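Local coordinates for protein cytochrome P450 (PDB 3WEC) that probably hydroxylates the quinoline nitrogen of aurachin alkaloids, acting as a heme-dependent cytochrome P450 monooxygenase in a step essential for their antibiotic activity, at residues R110-G113 / L114-A118; F211-L214 / A215-N219; A220-L224 / V225-S229. All blocks are in the same frame, centred on the assembly; numbering follows the deposited sequence.

Contact 1: R110-G113 / L114-A118; sequences RLRG and LVSDA. With HEM (protoporphyrin IX containing Fe), chain B.
Leu114 lies back against Arg110, one turn earlier on the same helix: its CD1 is 4.0 Å from Arg110 CG and sits over one face of the guanidinium, offset toward the rim. The extended arginine carries on past it to salt bridges with Glu242 and Asp236. Val115 comes next, its N-H bonded to Leu111 O, N to O 2.9 Å, and its CG2 held close against that same oxygen. Ser116 grips the preceding turn twice. With chi1 at 55° its hydroxyl swings back toward the earlier turn, where OG gives Arg112 O a bond of 2.6 Å; Ser116 N reaches that oxygen too, at 2.8 Å, from the opposite face of the carbonyl plane. Asp117 N meets Gly113 O from above the carbonyl plane at 3.2 Å, while its carboxylate turns to His233 and Arg121. Arg112 itself heads elsewhere. Bent at chi2 (76°), it brings NH1 to within 2.6 Å of the heme propionate O1D, which lies at the guanidinium edge, and NH2 bonds to His360 O. His108, one turn earlier, also bonds to the heme, and the pair makes the His-x-x-x-Arg pattern by which helix C holds heme propionates in many bacterial P450s.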
loop_
_atom_site.group_PDB
_atom_site.type_symbol
_atom_site.label_atom_id
_atom_site.label_comp_id
_atom_site.label_asym_id
_atom_site.label_seq_id
_atom_site.Cartn_x
_atom_site.Cartn_y
_atom_site.Cartn_z
ATOM N N ARG A 110 21.740 -1.590 -0.506
ATOM C CA ARG A 110 22.262 -1.624 0.886
ATOM C C ARG A 110 21.119 -1.568 1.893
ATOM O O ARG A 110 21.029 -2.411 2.768
ATOM C CB ARG A 110 23.283 -0.504 1.182
ATOM C CG ARG A 110 23.434 -0.196 2.682
ATOM C CD ARG A 110 24.510 0.871 3.005
ATOM N NE ARG A 110 24.664 1.123 4.444
ATOM C CZ ARG A 110 23.880 1.965 5.124
ATOM N NH1 ARG A 110 22.928 2.630 4.481
ATOM N NH2 ARG A 110 24.043 2.140 6.439
ATOM N N LEU A 111 20.257 -0.579 1.763
ATOM C CA LEU A 111 19.137 -0.389 2.710
ATOM C C LEU A 111 18.161 -1.584 2.735
ATOM O O LEU A 111 17.756 -2.031 3.815
ATOM C CB LEU A 111 18.411 0.901 2.385
ATOM C CG LEU A 111 19.164 2.211 2.721
ATOM C CD1 LEU A 111 18.606 3.387 1.914
ATOM C CD2 LEU A 111 19.088 2.501 4.236
ATOM N N ARG A 112 17.841 -2.125 1.552
ATOM C CA ARG A 112 16.923 -3.252 1.404
ATOM C C ARG A 112 17.424 -4.478 2.103
ATOM O O ARG A 112 16.644 -5.177 2.745
ATOM C CB ARG A 112 16.734 -3.638 -0.089
ATOM C CG ARG A 112 15.842 -4.844 -0.299
ATOM C CD ARG A 112 14.363 -4.542 -0.122
ATOM N NE ARG A 112 13.568 -5.725 -0.471
ATOM C CZ ARG A 112 12.344 -5.715 -0.994
ATOM N NH1 ARG A 112 11.726 -4.569 -1.275
ATOM N NH2 ARG A 112 11.741 -6.863 -1.251
ATOM N N GLY A 113 18.706 -4.797 1.881
ATOM C CA GLY A 113 19.300 -5.978 2.453
ATOM C C GLY A 113 19.323 -5.951 3.969
ATOM O O GLY A 113 18.953 -6.926 4.617
ATOM N N LEU A 114 19.745 -4.826 4.536
ATOM C CA LEU A 114 19.828 -4.697 5.974
ATOM C C LEU A 114 18.409 -4.717 6.577
ATOM O O LEU A 114 18.142 -5.472 7.496
ATOM C CB LEU A 114 20.567 -3.391 6.356
ATOM C CG LEU A 114 22.021 -3.301 5.903
ATOM C CD1 LEU A 114 22.679 -1.936 6.157
ATOM C CD2 LEU A 114 22.802 -4.425 6.566
ATOM N N VAL A 115 17.504 -3.958 5.992
ATOM C CA VAL A 115 16.154 -3.865 6.514
ATOM C C VAL A 115 15.405 -5.203 6.401
ATOM O O VAL A 115 14.894 -5.709 7.395
ATOM C CB VAL A 115 15.405 -2.719 5.834
ATOM C CG1 VAL A 115 13.931 -2.773 6.148
ATOM C CG2 VAL A 115 16.011 -1.378 6.227
ATOM N N SER A 116 15.404 -5.820 5.227
ATOM C CA SER A 116 14.658 -7.058 5.070
ATOM C C SER A 116 15.218 -8.191 5.898
ATOM O O SER A 116 14.495 -9.154 6.168
ATOM C CB SER A 116 14.630 -7.502 3.619
ATOM O OG SER A 116 15.938 -7.603 3.113
ATOM N N ASP A 117 16.510 -8.119 6.263
ATOM C CA ASP A 117 17.084 -9.163 7.137
ATOM C C ASP A 117 16.406 -9.024 8.538
ATOM O O ASP A 117 15.841 -9.978 9.097
ATOM C CB ASP A 117 18.633 -9.090 7.151
ATOM C CG ASP A 117 19.272 -10.033 8.145
ATOM O OD1 ASP A 117 18.561 -10.525 9.041
ATOM O OD2 ASP A 117 20.502 -10.347 8.026
ATOM N N ALA A 118 16.386 -7.805 9.069
ATOM C CA ALA A 118 15.719 -7.583 10.345
ATOM C C ALA A 118 14.215 -7.824 10.255
ATOM O O ALA A 118 13.582 -8.242 11.231
ATOM C CB ALA A 118 15.995 -6.187 10.831
HETATM C CHA HEM B . 6.560 -1.245 -1.536
HETATM C CHB HEM B . 1.863 -2.693 -2.276
HETATM C CHC HEM B . 1.540 -4.068 2.425
HETATM C CHD HEM B . 6.245 -2.404 3.190
HETATM C C1A HEM B . 5.240 -1.516 -2.063
HETATM C C2A HEM B . 4.863 -1.084 -3.449
HETATM C C3A HEM B . 3.501 -1.525 -3.635
HETATM C C4A HEM B . 3.170 -2.141 -2.352
HETATM C CMA HEM B . 2.615 -1.349 -4.890
HETATM C CAA HEM B . 5.639 -0.375 -4.567
HETATM C CBA HEM B . 6.337 -1.534 -5.304
HETATM C CGA HEM B . 6.973 -1.068 -6.628
HETATM O O1A HEM B . 7.316 0.137 -6.811
HETATM O O2A HEM B . 7.193 -1.942 -7.516
HETATM C C1B HEM B . 1.374 -3.191 -0.993
HETATM C C2B HEM B . 0.059 -3.826 -0.962
HETATM C C3B HEM B . -0.010 -4.183 0.429
HETATM C C4B HEM B . 1.243 -3.741 1.030
HETATM C CMB HEM B . -0.995 -4.017 -2.016
HETATM C CAB HEM B . -1.186 -4.868 1.026
HETATM C CBB HEM B . -1.655 -4.452 2.176
HETATM C C1C HEM B . 2.816 -3.774 3.041
HETATM C C2C HEM B . 3.044 -3.909 4.480
HETATM C C3C HEM B . 4.421 -3.406 4.669
HETATM C C4C HEM B . 4.927 -2.988 3.377
HETATM C CMC HEM B . 2.044 -4.440 5.470
HETATM C CAC HEM B . 5.213 -3.262 5.934
HETATM C CBC HEM B . 4.846 -3.821 7.065
HETATM C C1D HEM B . 6.748 -1.856 1.923
HETATM C C2D HEM B . 8.138 -1.422 1.813
HETATM C C3D HEM B . 8.259 -1.051 0.390
HETATM C C4D HEM B . 6.931 -1.397 -0.142
HETATM C CMD HEM B . 9.152 -1.301 2.927
HETATM C CAD HEM B . 9.450 -0.477 -0.324
HETATM C CBD HEM B . 10.155 -1.668 -1.015
HETATM C CGD HEM B . 11.384 -1.268 -1.761
HETATM O O1D HEM B . 12.341 -2.094 -1.760
HETATM O O2D HEM B . 11.418 -0.135 -2.344
HETATM N NA HEM B . 4.229 -2.299 -1.363
HETATM N NB HEM B . 2.119 -3.188 0.153
HETATM N NC HEM B . 3.960 -3.277 2.349
HETATM N ND HEM B . 6.044 -1.894 0.755
HETATM FE FE HEM B . 4.041 -2.499 0.594
HETATM O O HOH W 1 2.789 -0.399 0.996
#

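Contact 2: F211-L214 / A215-N219; sequences FRTL and ATSGN
Ala215 and Thr216 are bonded back to Phe211 and Arg212 near the C-terminal end of the helix. The backbone bonds are ordinary helical ones: Ala215 N to Phe211 O at 3.1 Å, and Thr216 N to Arg212 O at 3.0 Å. Further on, Gly218, with a positive phi of 23°, belongs to the turn that leads the chain off.

Apolar groups press on the same carbonyls. Ala215 CB is 3.3 Å from Arg212 O, and Thr216 CG2 comes in closer still, at 3.1 Å. The torsion explains the second approach: with OG1 at chi1 75°, between the backbone N and the carbonyl carbon, the methyl is left beside the backbone N of Thr216, against the carbonyl that this N is bonded to.

The hydroxyls gather near this end. Ser217 OG turns back to Thr213 O at 2.5 Å, but the model is too tight around that oxygen for the length to be trusted. Thr213 turns its methyl this way, CG2 4.1 Å from Ser217 OG, while its hydroxyl bonds to Asp209 O.

This is the surface end of helix 194-216, helix G by its place in the P450 fold. Arg212 forms a salt bridge with Asp241 at the start of helix 240-271, and Phe211 packs on Ala244 and Cys247 of that helix. Leu214 and Ala215 rest on Val225 of helix 224-230, the next helix in the chain.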
loop_
_atom_site.group_PDB
_atom_site.type_symbol
_atom_site.label_atom_id
_atom_site.label_comp_id
_atom_site.label_asym_id
_atom_site.label_seq_id
_atom_site.Cartn_x
_atom_site.Cartn_y
_atom_site.Cartn_z
ATOM N N PHE A 211 11.303 7.260 17.554
ATOM C CA PHE A 211 11.961 6.039 17.036
ATOM C C PHE A 211 13.465 5.992 17.288
ATOM O O PHE A 211 13.945 4.961 17.734
ATOM C CB PHE A 211 11.583 5.691 15.584
ATOM C CG PHE A 211 10.257 4.971 15.462
ATOM C CD1 PHE A 211 9.964 3.863 16.274
ATOM C CD2 PHE A 211 9.303 5.378 14.528
ATOM C CE1 PHE A 211 8.736 3.198 16.162
ATOM C CE2 PHE A 211 8.062 4.735 14.445
ATOM C CZ PHE A 211 7.790 3.637 15.259
ATOM N N ARG A 212 14.182 7.092 17.036
ATOM C CA ARG A 212 15.613 7.242 17.416
ATOM C C ARG A 212 15.881 6.785 18.852
ATOM O O ARG A 212 16.653 5.858 19.102
ATOM C CB ARG A 212 16.080 8.696 17.325
ATOM C CG ARG A 212 16.032 9.314 15.951
ATOM C CD ARG A 212 16.893 10.570 15.988
ATOM N NE ARG A 212 16.876 11.277 14.708
ATOM C CZ ARG A 212 16.147 12.363 14.432
ATOM N NH1 ARG A 212 16.245 12.900 13.222
ATOM N NH2 ARG A 212 15.316 12.914 15.332
ATOM N N THR A 213 15.204 7.466 19.768
ATOM C CA THR A 213 15.332 7.309 21.201
ATOM C C THR A 213 15.051 5.874 21.658
ATOM O O THR A 213 15.768 5.356 22.511
ATOM C CB THR A 213 14.366 8.301 21.891
ATOM O OG1 THR A 213 14.666 9.631 21.441
ATOM C CG2 THR A 213 14.473 8.231 23.420
ATOM N N LEU A 214 14.011 5.241 21.106
ATOM C CA LEU A 214 13.734 3.832 21.411
ATOM C C LEU A 214 14.883 2.888 20.973
ATOM O O LEU A 214 15.237 1.945 21.700
ATOM C CB LEU A 214 12.402 3.383 20.803
ATOM C CG LEU A 214 11.985 1.935 21.094
ATOM C CD1 LEU A 214 11.825 1.653 22.594
ATOM C CD2 LEU A 214 10.723 1.570 20.338
ATOM N N ALA A 215 15.464 3.168 19.801
ATOM C CA ALA A 215 16.599 2.409 19.252
ATOM C C ALA A 215 17.909 2.538 20.025
ATOM O O ALA A 215 18.673 1.567 20.109
ATOM C CB ALA A 215 16.846 2.816 17.819
ATOM N N THR A 216 18.204 3.733 20.541
ATOM C CA THR A 216 19.511 3.978 21.189
ATOM C C THR A 216 19.452 3.566 22.652
ATOM O O THR A 216 20.443 3.616 23.372
ATOM C CB THR A 216 19.912 5.469 21.178
ATOM O OG1 THR A 216 19.138 6.169 22.168
ATOM C CG2 THR A 216 19.704 6.095 19.793
ATOM N N SER A 217 18.268 3.171 23.073
ATOM C CA SER A 217 17.946 3.080 24.475
ATOM C C SER A 217 17.637 1.644 24.769
ATOM O O SER A 217 16.488 1.274 25.064
ATOM C CB SER A 217 16.764 3.990 24.784
ATOM O OG SER A 217 17.170 5.340 24.610
ATOM N N GLY A 218 18.702 0.857 24.646
ATOM C CA GLY A 218 18.726 -0.580 24.834
ATOM C C GLY A 218 17.420 -1.317 24.676
ATOM O O GLY A 218 16.849 -1.402 23.555
ATOM N N ASN A 219 16.941 -1.833 25.814
ATOM C CA ASN A 219 15.802 -2.761 25.826
ATOM C C ASN A 219 14.458 -2.187 25.313
ATOM O O ASN A 219 13.444 -2.129 26.029
ATOM C CB ASN A 219 15.724 -3.616 27.123
ATOM C CG ASN A 219 15.061 -2.902 28.294
ATOM O OD1 ASN A 219 14.631 -3.547 29.256
ATOM N ND2 ASN A 219 14.964 -1.579 28.221
#

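Contact 3: A220-L224 / V225-S229; sequences APEGL and VRRLS
Gly223, at the N-cap, turns the irregular run 220-222 into helix 224-230 at a phi of 142°, a region of backbone space that suits glycine; its O takes Arg227 N at 3.0 Å and Leu224 O takes Leu228 N at 2.8 Å.

Two arginines reach back from the new helix to Glu222. The bond from Arg227 NH2 to Glu222 OE1, 3.1 Å long, is the surer one: the oxygen lies in the guanidinium plane and is met nearly along its own C-O axis, although the carboxylate and guanidinium planes stand 56° apart. Arg226 NH1 approaches the same OE1 from another direction, with the two planes almost perpendicular, but the model is overcrowded there and the exact length is doubtful. Glu222 bends at chi2 (-70°), which folds its carboxylate back toward the helix. Together the three make a salt-bridge network strapping the incoming loop to the first turn of the helix, which is helix H in the P450 fold. The flat end of Arg226 also lies over the Pro221-Glu222 peptide, with Pro221 C above the centre of the guanidinium and Glu222 N offset toward its rim.

Ala220 CB meets Arg226 CB at 4.1 Å; separately, Arg227 CG lies against Gly223 O, the same oxygen that accepts from its N-H. On the inner side Leu224 CG and Leu228 CD1 pack at 4.0 Å. Leu224 goes on to Phe119 and Ile250, and Leu228 to Ile243 and Thr246, while Arg227 NH1 bonds to Arg121 O.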
loop_
_atom_site.group_PDB
_atom_site.type_symbol
_atom_site.label_atom_id
_atom_site.label_comp_id
_atom_site.label_asym_id
_atom_site.label_seq_id
_atom_site.Cartn_x
_atom_site.Cartn_y
_atom_site.Cartn_z
ATOM N N ALA A 220 14.481 -1.764 24.049
ATOM C CA ALA A 220 13.297 -1.834 23.239
ATOM C C ALA A 220 12.893 -3.277 23.455
ATOM O O ALA A 220 13.764 -4.154 23.530
ATOM C CB ALA A 220 13.634 -1.606 21.769
ATOM N N PRO A 221 11.592 -3.539 23.610
ATOM C CA PRO A 221 11.147 -4.930 23.589
ATOM C C PRO A 221 11.696 -5.699 22.377
ATOM O O PRO A 221 12.166 -5.080 21.407
ATOM C CB PRO A 221 9.626 -4.788 23.469
ATOM C CG PRO A 221 9.337 -3.535 24.230
ATOM C CD PRO A 221 10.510 -2.615 23.998
ATOM N N GLU A 222 11.637 -7.031 22.449
ATOM C CA GLU A 222 11.783 -7.896 21.270
ATOM C C GLU A 222 10.952 -7.367 20.089
ATOM O O GLU A 222 9.786 -6.993 20.259
ATOM C CB GLU A 222 11.323 -9.323 21.580
ATOM C CG GLU A 222 12.134 -10.072 22.622
ATOM C CD GLU A 222 13.543 -10.467 22.168
ATOM O OE1 GLU A 222 13.943 -10.167 21.015
ATOM O OE2 GLU A 222 14.256 -11.082 23.000
ATOM N N GLY A 223 11.547 -7.319 18.898
ATOM C CA GLY A 223 10.846 -6.797 17.710
ATOM C C GLY A 223 11.744 -5.992 16.789
ATOM O O GLY A 223 12.964 -6.099 16.862
ATOM N N LEU A 224 11.128 -5.144 15.967
ATOM C CA LEU A 224 11.761 -4.635 14.752
ATOM C C LEU A 224 12.746 -3.544 15.034
ATOM O O LEU A 224 13.849 -3.589 14.514
ATOM C CB LEU A 224 10.725 -4.160 13.699
ATOM C CG LEU A 224 11.388 -3.865 12.342
ATOM C CD1 LEU A 224 11.982 -5.142 11.762
ATOM C CD2 LEU A 224 10.441 -3.194 11.358
ATOM N N VAL A 225 12.351 -2.573 15.870
ATOM C CA VAL A 225 13.252 -1.500 16.290
ATOM C C VAL A 225 14.531 -2.085 16.806
ATOM O O VAL A 225 15.610 -1.650 16.419
ATOM C CB VAL A 225 12.668 -0.592 17.393
ATOM C CG1 VAL A 225 13.620 0.559 17.643
ATOM C CG2 VAL A 225 11.325 -0.056 16.974
ATOM N N ARG A 226 14.423 -3.074 17.683
ATOM C CA ARG A 226 15.626 -3.611 18.287
ATOM C C ARG A 226 16.437 -4.338 17.205
ATOM O O ARG A 226 17.619 -4.123 17.085
ATOM C CB ARG A 226 15.318 -4.526 19.489
ATOM C CG ARG A 226 16.543 -4.840 20.347
ATOM C CD ARG A 226 16.392 -6.165 21.081
ATOM N NE ARG A 226 15.920 -5.992 22.454
ATOM C CZ ARG A 226 15.275 -6.931 23.152
ATOM N NH1 ARG A 226 15.010 -8.104 22.592
ATOM N NH2 ARG A 226 14.882 -6.703 24.408
ATOM N N ARG A 227 15.790 -5.164 16.391
ATOM C CA ARG A 227 16.522 -5.946 15.392
ATOM C C ARG A 227 17.193 -5.093 14.313
ATOM O O ARG A 227 18.220 -5.510 13.798
ATOM C CB ARG A 227 15.634 -7.002 14.758
ATOM C CG ARG A 227 15.044 -7.933 15.770
ATOM C CD ARG A 227 15.296 -9.373 15.422
ATOM N NE ARG A 227 14.063 -10.145 15.557
ATOM C CZ ARG A 227 13.497 -10.508 16.708
ATOM N NH1 ARG A 227 12.369 -11.200 16.675
ATOM N NH2 ARG A 227 14.049 -10.197 17.889
ATOM N N LEU A 228 16.607 -3.932 13.998
ATOM C CA LEU A 228 17.178 -2.947 13.072
ATOM C C LEU A 228 18.508 -2.398 13.597
ATOM O O LEU A 228 19.439 -2.145 12.827
ATOM C CB LEU A 228 16.195 -1.782 12.816
ATOM C CG LEU A 228 15.050 -2.071 11.819
ATOM C CD1 LEU A 228 14.065 -0.924 11.719
ATOM C CD2 LEU A 228 15.543 -2.428 10.423
ATOM N N SER A 229 18.578 -2.207 14.918
ATOM C CA SER A 229 19.870 -1.954 15.614
ATOM C C SER A 229 20.906 -3.094 15.476
ATOM O O SER A 229 22.075 -2.815 15.221
ATOM C CB SER A 229 19.671 -1.660 17.108
ATOM O OG SER A 229 18.473 -0.959 17.342
#

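In the fold
The three contacts step outward from the heme. Contact 1 touches it directly through Arg112, whose side chain is also about 8 Å from the bound aurachin intermediate. Contact 3 lies against contact 1, with centres about 14 Å apart: Ala118 CB meets Leu228 CD2 at 3.8 Å, and the side chain of Leu224 comes within about 7 Å of the heme. Contact 2 is outermost, packed on contact 3 with centres about 9 Å apart, where Leu214 CD2 meets Val225 CG2 at 3.8 Å. Contacts 1 and 2 do not touch, their nearest atoms about 11 Å apart; helix 224-230 sits between them, and side chains of all three pack on helix 240-271.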